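Local coordinates for protein endo-beta-1,2-glucanase (Talaromyces funiculosus, PDB 6IMV) that hydrolyses internal beta-1,2-glucosidic linkages of beta-1,2-glucans as an endo-acting glycoside hydrolase, at residues 250-255 with 274-279. Residues are numbered along the deposited sequence; the frame is centred on the assembly and turned at random.
Sequences EGELFT and EYKRPQ. With GLC (alpha-D-glucopyranose), chain D; NAG (2-acetamido-2-deoxy-beta-D-glucopyranose), chain H.
K276 spans the gap between two helices to reach E252, its NZ lying 2.8 Å from E252 OE2 in a salt bridge that uses the anti lone pair of that oxygen. The backbones stay well apart, the CA atoms of E252 and K276 being 9.2 Å from each other, and a long lysine suits the distance. Its last two torsions (chi3 60°, chi4 57°) bend the end of the chain and turn NZ toward the carboxylate, while E252, with CG anti to the backbone N (chi1 -167°), extends to meet it at about a right angle. Beside the charges, T255 slides past the lysine, its CG2 packing 3.8 Å from K276 CD. The threonine thus sets a methyl against the aliphatic chain, while its hydroxyl is hydrogen-bonded to one water, which also accepts a bond from K276 NZ. E252 OE1 turns to K308 and Y314, so an alanine here would probably leave the buried K276 without its carboxylate and take from K308 and Y314 the oxygen they share.

The closely packed part is small, burying 131 Å². The looser side is the 3-10 turn after K276, where P278 is exposed and Q279 OE1 accepts a hydrogen bond from O6 of an N-acetylglucosamine. At the other end, E250 OE1 and OE2 take O4 and O3 of a bound glucose unit, which D247 and H304 also hold. The contact is a helix-to-helix link through one buried salt bridge, joining helices 252-261 and 266-276, with I468 of helix 461-475 against E252, helix 163-182 against L253, and strand 216-217 touching F254 and Y275.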
loop_
_atom_site.group_PDB
_atom_site.type_symbol
_atom_site.label_atom_id
_atom_site.label_comp_id
_atom_site.label_asym_id
_atom_site.label_seq_id
_atom_site.Cartn_x
_atom_site.Cartn_y
_atom_site.Cartn_z
ATOM N N GLU A 250 6.391 -5.581 4.352
ATOM C CA GLU A 250 5.753 -5.725 3.031
ATOM C C GLU A 250 6.534 -6.700 2.151
ATOM O O GLU A 250 5.955 -7.329 1.265
ATOM C CB GLU A 250 5.630 -4.390 2.293
ATOM C CG GLU A 250 5.207 -3.227 3.166
ATOM C CD GLU A 250 6.392 -2.400 3.618
ATOM O OE1 GLU A 250 6.989 -2.754 4.661
ATOM O OE2 GLU A 250 6.761 -1.453 2.874
ATOM N N GLY A 251 7.839 -6.828 2.414
ATOM C CA GLY A 251 8.714 -7.710 1.670
ATOM C C GLY A 251 8.331 -9.177 1.792
ATOM O O GLY A 251 8.744 -10.000 0.971
ATOM N N GLU A 252 7.524 -9.517 2.799
ATOM C CA GLU A 252 7.115 -10.906 3.004
ATOM C C GLU A 252 6.292 -11.420 1.815
ATOM O O GLU A 252 6.292 -12.629 1.532
ATOM C CB GLU A 252 6.352 -11.063 4.316
ATOM C CG GLU A 252 6.192 -12.513 4.729
ATOM C CD GLU A 252 5.737 -12.650 6.166
ATOM O OE1 GLU A 252 4.507 -12.686 6.388
ATOM O OE2 GLU A 252 6.611 -12.662 7.058
ATOM N N LEU A 253 5.603 -10.519 1.117
ATOM C CA LEU A 253 4.831 -10.897 -0.078
ATOM C C LEU A 253 5.760 -11.545 -1.111
ATOM O O LEU A 253 5.398 -12.552 -1.733
ATOM C CB LEU A 253 4.123 -9.666 -0.652
ATOM C CG LEU A 253 2.959 -9.125 0.179
ATOM C CD1 LEU A 253 2.293 -7.963 -0.540
ATOM C CD2 LEU A 253 1.946 -10.220 0.485
ATOM N N PHE A 254 6.968 -10.990 -1.262
ATOM C CA PHE A 254 7.902 -11.510 -2.235
ATOM C C PHE A 254 8.429 -12.880 -1.798
ATOM O O PHE A 254 8.618 -13.759 -2.647
ATOM C CB PHE A 254 9.066 -10.554 -2.501
ATOM C CG PHE A 254 9.805 -10.961 -3.745
ATOM C CD1 PHE A 254 9.269 -10.697 -4.990
ATOM C CD2 PHE A 254 10.960 -11.720 -3.670
ATOM C CE1 PHE A 254 9.909 -11.123 -6.144
ATOM C CE2 PHE A 254 11.601 -12.136 -4.827
ATOM C CZ PHE A 254 11.074 -11.839 -6.054
ATOM N N THR A 255 8.664 -13.060 -0.494
ATOM C CA THR A 255 9.049 -14.361 0.052
ATOM C C THR A 255 8.089 -15.451 -0.447
ATOM O O THR A 255 8.536 -16.497 -0.919
ATOM C CB THR A 255 9.079 -14.369 1.583
ATOM O OG1 THR A 255 9.932 -13.315 2.024
ATOM C CG2 THR A 255 9.574 -15.678 2.155
ATOM N N GLU A 274 13.631 -19.667 8.215
ATOM C CA GLU A 274 14.633 -19.706 9.261
ATOM C C GLU A 274 15.367 -18.363 9.321
ATOM O O GLU A 274 15.548 -17.802 10.388
ATOM C CB GLU A 274 15.616 -20.844 9.005
ATOM C CG GLU A 274 16.586 -21.057 10.149
ATOM C CD GLU A 274 17.508 -22.247 9.954
ATOM O OE1 GLU A 274 17.157 -23.138 9.142
ATOM O OE2 GLU A 274 18.574 -22.273 10.605
ATOM N N TYR A 275 15.779 -17.860 8.156
ATOM C CA TYR A 275 16.541 -16.634 8.077
ATOM C C TYR A 275 15.670 -15.438 8.491
ATOM O O TYR A 275 16.183 -14.432 8.967
ATOM C CB TYR A 275 17.113 -16.440 6.672
ATOM C CG TYR A 275 18.096 -15.306 6.603
ATOM C CD1 TYR A 275 19.346 -15.429 7.190
ATOM C CD2 TYR A 275 17.770 -14.100 6.010
ATOM C CE1 TYR A 275 20.260 -14.391 7.166
ATOM C CE2 TYR A 275 18.675 -13.055 5.964
ATOM C CZ TYR A 275 19.924 -13.203 6.542
ATOM O OH TYR A 275 20.822 -12.184 6.518
ATOM N N LYS A 276 14.353 -15.564 8.291
ATOM C CA LYS A 276 13.382 -14.523 8.617
ATOM C C LYS A 276 13.085 -14.483 10.121
ATOM O O LYS A 276 12.708 -13.439 10.632
ATOM C CB LYS A 276 12.085 -14.743 7.829
ATOM C CG LYS A 276 12.046 -14.071 6.461
ATOM C CD LYS A 276 10.900 -14.531 5.579
ATOM C CE LYS A 276 9.538 -14.263 6.188
ATOM N NZ LYS A 276 9.339 -12.833 6.509
ATOM N N ARG A 277 13.262 -15.617 10.812
ATOM C CA ARG A 277 12.666 -15.866 12.143
ATOM C C ARG A 277 13.105 -14.825 13.173
ATOM O O ARG A 277 12.284 -14.369 13.965
ATOM C CB ARG A 277 13.002 -17.284 12.623
ATOM C CG ARG A 277 11.957 -17.901 13.548
ATOM C CD ARG A 277 11.992 -19.425 13.568
ATOM N NE ARG A 277 11.427 -19.991 12.344
ATOM C CZ ARG A 277 11.877 -21.079 11.723
ATOM N NH1 ARG A 277 13.007 -21.640 12.111
ATOM N NH2 ARG A 277 11.191 -21.590 10.716
ATOM N N PRO A 278 14.398 -14.429 13.243
ATOM C CA PRO A 278 14.828 -13.451 14.243
ATOM C C PRO A 278 14.195 -12.053 14.098
ATOM O O PRO A 278 14.302 -11.251 15.017
ATOM C CB PRO A 278 16.354 -13.362 14.035
ATOM C CG PRO A 278 16.721 -14.652 13.314
ATOM C CD PRO A 278 15.521 -14.940 12.433
ATOM N N GLN A 279 13.568 -11.758 12.952
ATOM C CA GLN A 279 12.958 -10.438 12.721
ATOM C C GLN A 279 11.472 -10.450 13.119
ATOM O O GLN A 279 10.824 -9.399 13.082
ATOM C CB GLN A 279 13.150 -10.010 11.266
ATOM C CG GLN A 279 14.562 -9.533 10.943
ATOM C CD GLN A 279 15.606 -10.620 11.010
ATOM O OE1 GLN A 279 16.535 -10.555 11.804
ATOM N NE2 GLN A 279 15.457 -11.644 10.188
HETATM C C1 GLC D . 12.672 -0.539 3.663
HETATM C C2 GLC D . 11.434 -0.540 2.795
HETATM C C3 GLC D . 10.188 -0.323 3.634
HETATM C C4 GLC D . 10.090 -1.412 4.687
HETATM C C5 GLC D . 11.363 -1.400 5.533
HETATM C C6 GLC D . 11.390 -2.569 6.515
HETATM O O1 GLC D . 12.805 0.807 4.168
HETATM O O2 GLC D . 11.555 0.543 1.861
HETATM O O3 GLC D . 9.006 -0.341 2.834
HETATM O O4 GLC D . 8.907 -1.221 5.474
HETATM O O5 GLC D . 12.525 -1.499 4.700
HETATM O O6 GLC D . 11.376 -3.819 5.819
HETATM C C1 NAG H . 16.687 -4.589 14.826
HETATM C C2 NAG H . 17.215 -4.959 16.210
HETATM C C3 NAG H . 18.549 -5.669 16.028
HETATM C C4 NAG H . 18.317 -6.929 15.201
HETATM C C5 NAG H . 17.868 -6.483 13.802
HETATM C C6 NAG H . 17.618 -7.644 12.845
HETATM C C7 NAG H . 16.581 -3.436 18.039
HETATM C C8 NAG H . 16.908 -2.162 18.740
HETATM N N2 NAG H . 17.395 -3.787 17.047
HETATM O O3 NAG H . 19.064 -6.007 17.304
HETATM O O4 NAG H . 19.484 -7.762 15.207
HETATM O O5 NAG H . 16.649 -5.745 13.963
HETATM O O6 NAG H . 16.812 -8.644 13.487
HETATM O O7 NAG H . 15.610 -4.089 18.355
HETATM O O HOH W 1 10.246 -11.690 4.122
#